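Local structure of beta-lactamase Rm3 (Uncultured bacterium, 5IQK) at residues N75-I80 with A178-A183; G110-G113 with Q118-A121; H155-L160 with S195-A200; L219-P224 with R251-A256. The protein hydrolyses beta-lactam antibiotics as a subclass B3 metallo-beta-lactamase, probably using a pair of zinc ions to open the lactam ring. All blocks are in the same frame, centred on the assembly; numbering follows the deposited sequence.

Contact 1: N75-I80 with A178-A183. With ZN (zinc ion), chain C.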
loop_
_atom_site.group_PDB
_atom_site.type_symbol
_atom_site.label_atom_id
_atom_site.label_comp_id
_atom_site.label_asym_id
_atom_site.label_seq_id
_atom_site.Cartn_x
_atom_site.Cartn_y
_atom_site.Cartn_z
ATOM N N ASN A 75 0.049 6.691 -2.928
ATOM C CA ASN A 75 0.545 6.287 -1.622
ATOM C C ASN A 75 -0.550 5.595 -0.809
ATOM O O ASN A 75 -1.732 5.929 -0.937
ATOM C CB ASN A 75 1.080 7.507 -0.864
ATOM C CG ASN A 75 1.447 7.187 0.577
ATOM O OD1 ASN A 75 0.837 7.706 1.517
ATOM N ND2 ASN A 75 2.422 6.305 0.757
ATOM N N SER A 76 -0.160 4.627 0.011
ATOM C CA SER A 76 -1.084 3.998 0.944
ATOM C C SER A 76 -1.045 4.743 2.285
ATOM O O SER A 76 -2.045 5.324 2.710
ATOM C CB SER A 76 -0.740 2.525 1.140
ATOM O OG SER A 76 0.610 2.383 1.543
ATOM N N HIS A 77 0.112 4.747 2.941
ATOM C CA HIS A 77 0.269 5.589 4.141
ATOM C C HIS A 77 1.710 6.074 4.320
ATOM O O HIS A 77 2.625 5.632 3.620
ATOM C CB HIS A 77 -0.235 4.871 5.406
ATOM C CG HIS A 77 0.559 3.665 5.831
ATOM N ND1 HIS A 77 0.408 2.428 5.241
ATOM C CD2 HIS A 77 1.429 3.482 6.861
ATOM C CE1 HIS A 77 1.188 1.548 5.850
ATOM N NE2 HIS A 77 1.819 2.161 6.831
ATOM N N GLY A 78 1.897 6.979 5.279
ATOM C CA GLY A 78 3.100 7.788 5.371
ATOM C C GLY A 78 4.301 7.196 6.089
ATOM O O GLY A 78 5.308 7.872 6.281
ATOM N N HIS A 79 4.206 5.945 6.509
ATOM C CA HIS A 79 5.364 5.307 7.124
ATOM C C HIS A 79 6.497 5.140 6.135
ATOM O O HIS A 79 6.256 4.955 4.939
ATOM C CB HIS A 79 4.993 3.954 7.708
ATOM C CG HIS A 79 4.257 4.035 9.010
ATOM N ND1 HIS A 79 3.430 3.028 9.445
ATOM C CD2 HIS A 79 4.231 4.992 9.972
ATOM C CE1 HIS A 79 2.933 3.347 10.629
ATOM N NE2 HIS A 79 3.394 4.539 10.967
ATOM N N ILE A 80 7.722 5.181 6.652
ATOM C CA ILE A 80 8.927 5.123 5.827
ATOM C C ILE A 80 8.998 3.891 4.917
ATOM O O ILE A 80 9.614 3.950 3.852
ATOM C CB ILE A 80 10.201 5.194 6.724
ATOM C CG1 ILE A 80 11.474 5.289 5.876
ATOM C CG2 ILE A 80 10.268 4.004 7.690
ATOM C CD1 ILE A 80 12.701 5.768 6.657
ATOM N N ALA A 178 -4.899 -2.927 -0.670
ATOM C CA ALA A 178 -5.369 -2.630 0.683
ATOM C C ALA A 178 -4.235 -2.136 1.549
ATOM O O ALA A 178 -3.172 -2.752 1.629
ATOM C CB ALA A 178 -6.012 -3.852 1.310
ATOM N N ASP A 179 -4.465 -1.005 2.198
ATOM C CA ASP A 179 -3.483 -0.495 3.124
ATOM C C ASP A 179 -3.376 -1.406 4.342
ATOM O O ASP A 179 -4.280 -2.194 4.634
ATOM C CB ASP A 179 -3.838 0.927 3.568
ATOM C CG ASP A 179 -2.675 1.611 4.265
ATOM O OD1 ASP A 179 -1.514 1.149 4.077
ATOM O OD2 ASP A 179 -2.917 2.580 5.001
ATOM N N SER A 180 -2.261 -1.288 5.048
ATOM C CA SER A 180 -2.125 -1.897 6.376
ATOM C C SER A 180 -3.266 -1.465 7.271
ATOM O O SER A 180 -3.591 -0.284 7.313
ATOM C CB SER A 180 -0.802 -1.483 7.022
ATOM O OG SER A 180 0.295 -1.872 6.222
ATOM N N ILE A 181 -3.863 -2.420 7.983
ATOM C CA ILE A 181 -4.879 -2.133 8.994
ATOM C C ILE A 181 -4.561 -2.892 10.282
ATOM O O ILE A 181 -5.455 -3.179 11.088
ATOM C CB ILE A 181 -6.291 -2.506 8.504
ATOM C CG1 ILE A 181 -6.298 -3.920 7.935
ATOM C CG2 ILE A 181 -6.758 -1.514 7.446
ATOM C CD1 ILE A 181 -7.679 -4.438 7.609
ATOM N N ASN A 182 -3.282 -3.214 10.470
ATOM C CA ASN A 182 -2.873 -3.926 11.666
ATOM C C ASN A 182 -2.561 -2.957 12.808
ATOM O O ASN A 182 -1.829 -1.975 12.636
ATOM C CB ASN A 182 -1.679 -4.856 11.370
ATOM C CG ASN A 182 -0.450 -4.131 10.798
ATOM O OD1 ASN A 182 -0.556 -3.146 10.062
ATOM N ND2 ASN A 182 0.729 -4.653 11.124
ATOM N N ALA A 183 -3.146 -3.241 13.968
ATOM C CA ALA A 183 -2.951 -2.426 15.165
ATOM C C ALA A 183 -1.606 -2.737 15.828
ATOM O O ALA A 183 -1.535 -3.462 16.839
ATOM C CB ALA A 183 -4.102 -2.641 16.155
HETATM ZN ZN ZN C . 2.798 1.343 8.462
HETATM O O HOH W 1 2.306 -1.040 7.621
HETATM O O HOH W 2 4.237 0.130 8.215
#
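Ser-76 and Asp-179 bring the two backbones closest, with their CA atoms 5.5 Å apart. Neither residue is in a regular strand: segment 75-80 leaves strand 70-74 and turns into helix 80-83, while segment 178-183 runs off the end of strand 171-178. The main contact is a hydrogen bond between side chains, from His-77 ND1 to Asp-179 OD1, 2.6 Å long. It is bent, with an angle of 139° at the hydrogen. OD1 receives it on its syn lone pair, and it lies 23° out of the imidazole plane. The carboxylate plane is itself turned obliquely to the ring. Asp-179 CG lies trans to the backbone N and beside the carbonyl carbon (chi1 -166°), bringing OD1 to the ring edge, where it also lies 3.3 Å from Ser-76 CB. The Ser-76 hydroxyl bonds instead to Asp-46. The bond at ND1 and the zinc at NE2 together fix the rotation of the ring, with His-77 NE2 2.1 Å from the zinc ion. Ser-180 OG passes His-77 CE1 at 3.6 Å and hydrogen-bonds a water that also ligates this zinc. His-79 ND1 is a further ligand, and His-155 supplies the third histidine. Asp-179 thus acts as a second-shell residue, and the site is the three-histidine zinc site of the metallo-beta-lactamase fold, whose His-77, His-79, Asp-81 and His-82 form the HxHxDH signature.

Contact 2: G110-G113 with Q118-A121. With ZN (zinc ion), chain F.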
loop_
_atom_site.group_PDB
_atom_site.type_symbol
_atom_site.label_atom_id
_atom_site.label_comp_id
_atom_site.label_asym_id
_atom_site.label_seq_id
_atom_site.Cartn_x
_atom_site.Cartn_y
_atom_site.Cartn_z
ATOM N N GLY A 110 8.852 14.272 5.516
ATOM C CA GLY A 110 9.661 13.069 5.590
ATOM C C GLY A 110 9.643 12.457 6.985
ATOM O O GLY A 110 10.549 11.711 7.357
ATOM N N GLU A 111 8.606 12.760 7.760
ATOM C CA GLU A 111 8.465 12.170 9.095
ATOM C C GLU A 111 7.040 12.304 9.602
ATOM O O GLU A 111 6.304 13.215 9.210
ATOM C CB GLU A 111 9.427 12.805 10.092
ATOM C CG GLU A 111 9.225 14.281 10.307
ATOM C CD GLU A 111 10.341 14.887 11.128
ATOM O OE1 GLU A 111 10.757 14.252 12.124
ATOM O OE2 GLU A 111 10.807 15.991 10.772
ATOM N N VAL A 112 6.638 11.371 10.456
ATOM C CA VAL A 112 5.258 11.338 10.888
ATOM C C VAL A 112 5.047 12.287 12.059
ATOM O O VAL A 112 6.004 12.729 12.695
ATOM C CB VAL A 112 4.830 9.925 11.263
ATOM C CG1 VAL A 112 5.049 8.970 10.071
ATOM C CG2 VAL A 112 5.607 9.447 12.485
ATOM N N GLY A 113 3.789 12.618 12.311
ATOM C CA GLY A 113 3.428 13.529 13.377
ATOM C C GLY A 113 3.012 12.795 14.631
ATOM O O GLY A 113 2.957 11.567 14.656
ATOM N N GLN A 118 3.511 5.205 15.511
ATOM C CA GLN A 118 4.961 5.021 15.532
ATOM C C GLN A 118 5.755 6.331 15.486
ATOM O O GLN A 118 6.941 6.345 15.130
ATOM C CB GLN A 118 5.377 4.086 14.395
ATOM C CG GLN A 118 4.690 2.736 14.515
ATOM C CD GLN A 118 5.104 1.752 13.441
ATOM O OE1 GLN A 118 4.250 1.170 12.761
ATOM N NE2 GLN A 118 6.406 1.538 13.300
ATOM N N TYR A 119 5.119 7.419 15.929
ATOM C CA TYR A 119 5.809 8.697 16.109
ATOM C C TYR A 119 7.014 8.510 17.030
ATOM O O TYR A 119 6.903 7.771 17.989
ATOM C CB TYR A 119 4.852 9.733 16.719
ATOM C CG TYR A 119 5.487 11.075 16.970
ATOM C CD1 TYR A 119 5.757 11.520 18.275
ATOM C CD2 TYR A 119 5.829 11.903 15.905
ATOM C CE1 TYR A 119 6.332 12.762 18.495
ATOM C CE2 TYR A 119 6.391 13.141 16.113
ATOM C CZ TYR A 119 6.655 13.565 17.408
ATOM O OH TYR A 119 7.227 14.799 17.607
ATOM N N HIS A 120 8.150 9.142 16.722
ATOM C CA HIS A 120 9.347 9.073 17.578
ATOM C C HIS A 120 10.032 7.708 17.483
ATOM O O HIS A 120 11.007 7.462 18.191
ATOM C CB HIS A 120 8.986 9.378 19.063
ATOM C CG HIS A 120 10.113 9.927 19.879
ATOM N ND1 HIS A 120 10.118 9.881 21.261
ATOM C CD2 HIS A 120 11.253 10.563 19.520
ATOM C CE1 HIS A 120 11.218 10.457 21.710
ATOM N NE2 HIS A 120 11.921 10.882 20.677
ATOM N N ALA A 121 9.543 6.824 16.609
ATOM C CA ALA A 121 10.054 5.457 16.560
ATOM C C ALA A 121 10.386 5.004 15.135
ATOM O O ALA A 121 10.566 3.815 14.891
ATOM C CB ALA A 121 9.047 4.486 17.192
HETATM ZN ZN ZN F . 8.617 9.135 22.729
HETATM O O HOH W 3 8.365 7.156 22.217
#
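Tyr-119 sets the CD2 edge of its ring against the carbonyl groups of Val-112 and Gly-113. Gly-113 O comes to 3.1 Å from Tyr-119 CD2, obliquely to the ring. Val-112 O lies in the ring plane at the edge, 3.3 Å from the same CD2 atom, and also borders CE2. The first side-chain torsion is fully extended, CG opposite the backbone N (chi1 179°), and this carries the ring alongside segment 110-113. Val-112 completes the contact with one branch: its CG2 reaches Tyr-119 CA at 3.7 Å and stands 4.2 Å from Tyr-119 CD2. One methyl and two carbonyl oxygens make the approach.

Both segments belong to the irregular connection between helix 101-109 and strand 131-133, near the protein surface, with the Gln-118 side chain reaching toward the zinc centre. Within it, Gln-118 to Ala-121 form a type II beta turn closed by Ala-121 N to Gln-118 O at 3.0 Å. His-120 holds the third position of this turn with positive phi (73°), and its side chain points away from segment 110-113. There its ND1 binds a zinc ion at 2.2 Å, with a water as another ligand; this ion is separate from the two held by His-77, His-79 and His-155 and by Asp-81, His-82 and His-223. At the start of the turn, Gln-118 heads the other way, where its side chain packs on His-79 and His-155. Its backbone N bonds to Asp-116 OD2, an oxygen that also accepts from His-79 NE2.

Contact 3: H155-L160 with S195-A200; sequences HTPGGL and SEYPNA. With ZN (zinc ion), chain C.
Tyr-197 is turned with CG opposite the backbone N (chi1 -171°) and chi2 near 10°, and this sends its ring flat across the pyrrolidine of Pro-157. The arrangement is a proline-aromatic CH-pi contact of the metallo-beta-lactamase fold, joining the zinc-ligand loop after strand 145-151 to the loop that leads into helix 200-212. Pro-157 CG sits 3.7 Å from the ring centroid and only 8° off the normal, so it is centred over the face. CB and CD flank it, with Pro-157 CD 3.8 Å from Tyr-197 CE2. The opposite face is covered by Ala-200 CB, 3.6 Å from the ring plane, because a type I turn from Tyr-197 to Ala-200 folds the chain back under its own aromatic group. The ring is thereby gripped on both faces. A second type I turn, Thr-156 to Gly-159, carries the proline at its second position, immediately after the zinc ligand His-155 and Thr-156. His-155 NE2 binds the zinc ion at 2.0 Å. At the far end of the tyrosine, the hydroxyl hydrogen-bonds Asp-203, while Tyr-197 OH also abuts Pro-157 CA at 3.4 Å.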
loop_
_atom_site.group_PDB
_atom_site.type_symbol
_atom_site.label_atom_id
_atom_site.label_comp_id
_atom_site.label_asym_id
_atom_site.label_seq_id
_atom_site.Cartn_x
_atom_site.Cartn_y
_atom_site.Cartn_z
ATOM N N HIS A 155 -4.217 2.028 11.302
ATOM C CA HIS A 155 -2.797 1.736 11.443
ATOM C C HIS A 155 -2.027 3.055 11.447
ATOM O O HIS A 155 -1.020 3.191 12.149
ATOM C CB HIS A 155 -2.343 0.793 10.314
ATOM C CG HIS A 155 -0.861 0.626 10.196
ATOM N ND1 HIS A 155 -0.146 -0.282 10.951
ATOM C CD2 HIS A 155 0.041 1.221 9.376
ATOM C CE1 HIS A 155 1.133 -0.220 10.617
ATOM N NE2 HIS A 155 1.269 0.672 9.651
ATOM N N THR A 156 -2.512 4.018 10.659
ATOM C CA THR A 156 -2.106 5.433 10.747
ATOM C C THR A 156 -3.358 6.275 10.523
ATOM O O THR A 156 -4.351 5.765 9.988
ATOM C CB THR A 156 -1.044 5.839 9.703
ATOM O OG1 THR A 156 -1.620 5.778 8.395
ATOM C CG2 THR A 156 0.174 4.930 9.759
ATOM N N PRO A 157 -3.338 7.555 10.931
ATOM C CA PRO A 157 -4.521 8.396 10.704
ATOM C C PRO A 157 -4.781 8.641 9.241
ATOM O O PRO A 157 -5.889 9.069 8.898
ATOM C CB PRO A 157 -4.170 9.707 11.403
ATOM C CG PRO A 157 -3.219 9.294 12.465
ATOM C CD PRO A 157 -2.387 8.208 11.853
ATOM N N GLY A 158 -3.779 8.400 8.398
ATOM C CA GLY A 158 -3.891 8.765 6.989
ATOM C C GLY A 158 -4.003 7.633 5.985
ATOM O O GLY A 158 -3.890 7.868 4.781
ATOM N N GLY A 159 -4.270 6.423 6.465
ATOM C CA GLY A 159 -4.298 5.257 5.605
ATOM C C GLY A 159 -5.262 5.356 4.440
ATOM O O GLY A 159 -6.409 5.827 4.583
ATOM N N LEU A 160 -4.782 4.945 3.265
ATOM C CA LEU A 160 -5.590 4.924 2.051
ATOM C C LEU A 160 -5.517 3.581 1.327
ATOM O O LEU A 160 -4.437 3.042 1.145
ATOM C CB LEU A 160 -5.124 5.997 1.077
ATOM C CG LEU A 160 -5.699 7.398 0.995
ATOM C CD1 LEU A 160 -5.111 8.001 -0.259
ATOM C CD2 LEU A 160 -7.218 7.363 0.939
ATOM N N SER A 195 -4.128 10.284 23.391
ATOM C CA SER A 195 -4.622 11.655 23.413
ATOM C C SER A 195 -4.349 12.345 22.072
ATOM O O SER A 195 -5.064 13.281 21.693
ATOM C CB SER A 195 -3.967 12.450 24.541
ATOM O OG SER A 195 -2.552 12.397 24.424
ATOM N N GLU A 196 -3.334 11.871 21.351
ATOM C CA GLU A 196 -2.973 12.448 20.049
ATOM C C GLU A 196 -3.759 11.814 18.916
ATOM O O GLU A 196 -4.045 12.467 17.907
ATOM C CB GLU A 196 -1.468 12.297 19.782
ATOM C CG GLU A 196 -0.606 13.038 20.795
ATOM C CD GLU A 196 -0.724 14.546 20.676
ATOM O OE1 GLU A 196 -0.653 15.225 21.718
ATOM O OE2 GLU A 196 -0.892 15.055 19.547
ATOM N N TYR A 197 -4.119 10.542 19.078
ATOM C CA TYR A 197 -4.900 9.853 18.050
ATOM C C TYR A 197 -6.149 9.233 18.673
ATOM O O TYR A 197 -6.291 8.009 18.705
ATOM C CB TYR A 197 -4.038 8.785 17.351
ATOM C CG TYR A 197 -4.656 8.135 16.118
ATOM C CD1 TYR A 197 -5.821 8.637 15.538
ATOM C CD2 TYR A 197 -4.070 7.009 15.544
ATOM C CE1 TYR A 197 -6.385 8.026 14.406
ATOM C CE2 TYR A 197 -4.623 6.398 14.409
ATOM C CZ TYR A 197 -5.780 6.913 13.854
ATOM O OH TYR A 197 -6.324 6.300 12.747
ATOM N N PRO A 198 -7.081 10.085 19.139
ATOM C CA PRO A 198 -8.239 9.558 19.868
ATOM C C PRO A 198 -9.201 8.803 18.983
ATOM O O PRO A 198 -9.971 8.000 19.509
ATOM C CB PRO A 198 -8.901 10.821 20.438
ATOM C CG PRO A 198 -8.487 11.911 19.528
ATOM C CD PRO A 198 -7.079 11.559 19.118
ATOM N N ASN A 199 -9.136 9.014 17.665
ATOM C CA ASN A 199 -10.086 8.362 16.771
ATOM C C ASN A 199 -9.612 7.015 16.270
ATOM O O ASN A 199 -10.237 6.427 15.393
ATOM C CB ASN A 199 -10.395 9.245 15.567
ATOM C CG ASN A 199 -11.855 9.209 15.201
ATOM O OD1 ASN A 199 -12.704 9.375 16.058
ATOM N ND2 ASN A 199 -12.158 8.947 13.932
ATOM N N ALA A 200 -8.518 6.519 16.837
ATOM C CA ALA A 200 -7.886 5.309 16.330
ATOM C C ALA A 200 -8.857 4.120 16.238
ATOM O O ALA A 200 -8.895 3.433 15.204
ATOM C CB ALA A 200 -6.666 4.943 17.196
HETATM ZN ZN ZN C . 2.798 1.343 8.462
HETATM O O HOH W 1 2.306 -1.040 7.621
HETATM O O HOH W 2 4.237 0.130 8.215
#

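Contact 4: L219-P224 with R251-A256. With ZN (zinc ion), chain D.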
loop_
_atom_site.group_PDB
_atom_site.type_symbol
_atom_site.label_atom_id
_atom_site.label_comp_id
_atom_site.label_asym_id
_atom_site.label_seq_id
_atom_site.Cartn_x
_atom_site.Cartn_y
_atom_site.Cartn_z
ATOM N N LEU A 219 -6.600 -9.125 -4.633
ATOM C CA LEU A 219 -6.088 -8.332 -3.525
ATOM C C LEU A 219 -4.566 -8.311 -3.479
ATOM O O LEU A 219 -3.911 -9.353 -3.542
ATOM C CB LEU A 219 -6.638 -8.866 -2.198
ATOM C CG LEU A 219 -6.061 -8.243 -0.920
ATOM C CD1 LEU A 219 -6.447 -6.763 -0.868
ATOM C CD2 LEU A 219 -6.537 -8.974 0.335
ATOM N N ILE A 220 -4.014 -7.105 -3.358
ATOM C CA ILE A 220 -2.625 -6.925 -2.962
ATOM C C ILE A 220 -2.596 -6.082 -1.679
ATOM O O ILE A 220 -3.101 -4.956 -1.657
ATOM C CB ILE A 220 -1.781 -6.235 -4.043
ATOM C CG1 ILE A 220 -1.886 -6.971 -5.385
ATOM C CG2 ILE A 220 -0.326 -6.148 -3.592
ATOM C CD1 ILE A 220 -2.948 -6.392 -6.307
ATOM N N SER A 221 -2.030 -6.625 -0.610
ATOM C CA SER A 221 -1.891 -5.857 0.636
ATOM C C SER A 221 -0.540 -5.142 0.689
ATOM O O SER A 221 0.455 -5.646 0.166
ATOM C CB SER A 221 -2.047 -6.770 1.858
ATOM O OG SER A 221 -1.224 -7.914 1.712
ATOM N N ALA A 222 -0.510 -3.983 1.345
ATOM C CA ALA A 222 0.690 -3.153 1.427
ATOM C C ALA A 222 1.893 -3.964 1.915
ATOM O O ALA A 222 3.005 -3.799 1.409
ATOM C CB ALA A 222 0.436 -1.950 2.342
ATOM N N HIS A 223 1.659 -4.850 2.879
ATOM C CA HIS A 223 2.648 -5.885 3.210
ATOM C C HIS A 223 2.146 -7.180 2.577
ATOM O O HIS A 223 1.123 -7.714 3.011
ATOM C CB HIS A 223 2.823 -6.025 4.739
ATOM C CG HIS A 223 3.574 -4.894 5.368
ATOM N ND1 HIS A 223 4.876 -5.013 5.812
ATOM C CD2 HIS A 223 3.199 -3.622 5.639
ATOM C CE1 HIS A 223 5.277 -3.857 6.307
ATOM N NE2 HIS A 223 4.271 -3.000 6.230
ATOM N N PRO A 224 2.835 -7.672 1.523
ATOM C CA PRO A 224 2.279 -8.717 0.648
ATOM C C PRO A 224 1.915 -10.026 1.361
ATOM O O PRO A 224 0.914 -10.623 0.984
ATOM C CB PRO A 224 3.394 -8.945 -0.394
ATOM C CG PRO A 224 4.637 -8.417 0.234
ATOM C CD PRO A 224 4.182 -7.262 1.093
ATOM N N ARG A 251 -12.496 -9.815 2.652
ATOM C CA ARG A 251 -13.199 -10.240 3.866
ATOM C C ARG A 251 -12.285 -10.994 4.827
ATOM O O ARG A 251 -12.365 -10.808 6.043
ATOM C CB ARG A 251 -14.407 -11.123 3.536
ATOM C CG ARG A 251 -15.547 -10.438 2.817
ATOM C CD ARG A 251 -16.767 -11.360 2.807
ATOM N NE ARG A 251 -17.394 -11.424 4.126
ATOM C CZ ARG A 251 -18.073 -12.473 4.589
ATOM N NH1 ARG A 251 -18.227 -13.556 3.836
ATOM N NH2 ARG A 251 -18.598 -12.440 5.809
ATOM N N ALA A 252 -11.419 -11.842 4.285
ATOM C CA ALA A 252 -10.490 -12.601 5.117
ATOM C C ALA A 252 -9.418 -11.691 5.710
ATOM O O ALA A 252 -8.975 -11.891 6.833
ATOM C CB ALA A 252 -9.849 -13.719 4.312
ATOM N N TYR A 253 -9.004 -10.702 4.927
ATOM C CA TYR A 253 -8.019 -9.712 5.344
ATOM C C TYR A 253 -8.537 -8.922 6.543
ATOM O O TYR A 253 -7.819 -8.704 7.533
ATOM C CB TYR A 253 -7.721 -8.785 4.171
ATOM C CG TYR A 253 -6.658 -7.724 4.375
ATOM C CD1 TYR A 253 -5.318 -8.064 4.461
ATOM C CD2 TYR A 253 -7.000 -6.374 4.425
ATOM C CE1 TYR A 253 -4.337 -7.084 4.608
ATOM C CE2 TYR A 253 -6.031 -5.388 4.570
ATOM C CZ TYR A 253 -4.704 -5.752 4.669
ATOM O OH TYR A 253 -3.740 -4.777 4.805
ATOM N N VAL A 254 -9.795 -8.506 6.458
ATOM C CA VAL A 254 -10.413 -7.773 7.566
ATOM C C VAL A 254 -10.605 -8.676 8.781
ATOM O O VAL A 254 -10.361 -8.263 9.921
ATOM C CB VAL A 254 -11.767 -7.172 7.158
ATOM C CG1 VAL A 254 -12.486 -6.570 8.379
ATOM C CG2 VAL A 254 -11.564 -6.122 6.068
ATOM N N ALA A 255 -11.036 -9.913 8.545
ATOM C CA ALA A 255 -11.236 -10.851 9.642
ATOM C C ALA A 255 -9.951 -11.040 10.454
ATOM O O ALA A 255 -9.988 -11.031 11.686
ATOM C CB ALA A 255 -11.732 -12.186 9.114
ATOM N N ALA A 256 -8.819 -11.168 9.760
ATOM C CA ALA A 256 -7.522 -11.344 10.413
ATOM C C ALA A 256 -7.111 -10.110 11.216
ATOM O O ALA A 256 -6.547 -10.220 12.313
ATOM C CB ALA A 256 -6.453 -11.686 9.383
HETATM ZN ZN ZN D . 4.364 -0.984 6.431
HETATM O O HOH W 4 -0.809 -5.060 4.569
HETATM O O HOH W 1 2.306 -1.040 7.621
HETATM O O HOH W 2 4.237 0.130 8.215
#
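Apolar packing against Tyr-253 joins the strand to the helix. Leu-219 CD2 comes to 4.0 Å from Tyr-253 CB, the two side chains crossing at about a right angle. Further along, Ser-221 contributes its methylene and not its hydroxyl: CB lies 3.6 Å from Tyr-253 CE1, oblique to the ring. Leu-219 and Ser-221 alternate with Ile-220 along the strand, which is why both point at the helix. In Tyr-253 the N-CA-CB-CG torsion is trans (chi1 -177°), which extends the ring from the helix across the end of the strand.

This is a helix-on-sheet layer of the alpha-beta/beta-alpha sandwich. Strand 218-221 is an outermost strand of the five-stranded sheet, parallel to strand 171-178, and helix 249-269 packs on it; the Cys-216 to Cys-250 disulfide ties the approach to the strand to the start of the helix.

Hydrogen bonds gather at the polar ends. A water in the plane of the tyrosine ring donates to Tyr-253 OH at 3.0 Å and accepts from His-223 N, also at 3.0 Å, bridging helix and loop. The hydroxyl has a second partner, the backbone O of Asp-179. Ser-221 OG donates to His-223 O over 2.7 Å, approaching from 49° above the carbonyl plane, and meets Ser-227 OG besides. The backbone of His-223 is thus held at both its N and its O.

Metal coordination follows on the same residue. His-223 NE2 binds a zinc ion at 2.0 Å, the site that Asp-81 and His-82 complete together with two waters.

In the fold
Contacts 1, 3 and 4 meet around the zinc pair. Between centres, contact 1 lies about 11 Å from contact 3 and about 12 Å from contact 4, and touches both, whereas contacts 3 and 4 are about 19 Å apart and do not touch. Two zinc-bound waters are common to all three. Contact 2, its centre about 13 Å from that of contact 1, is nested in the chain between its segments; contacts 1 and 3 alternate, and contact 4 follows. Asn-182 O bonds His-155 ND1, and Ala-178 N probably bonds Ile-220 O, joining contacts 1 and 4. Metal ligands from loops far apart in sequence are so brought together at the strand ends, where the active site forms.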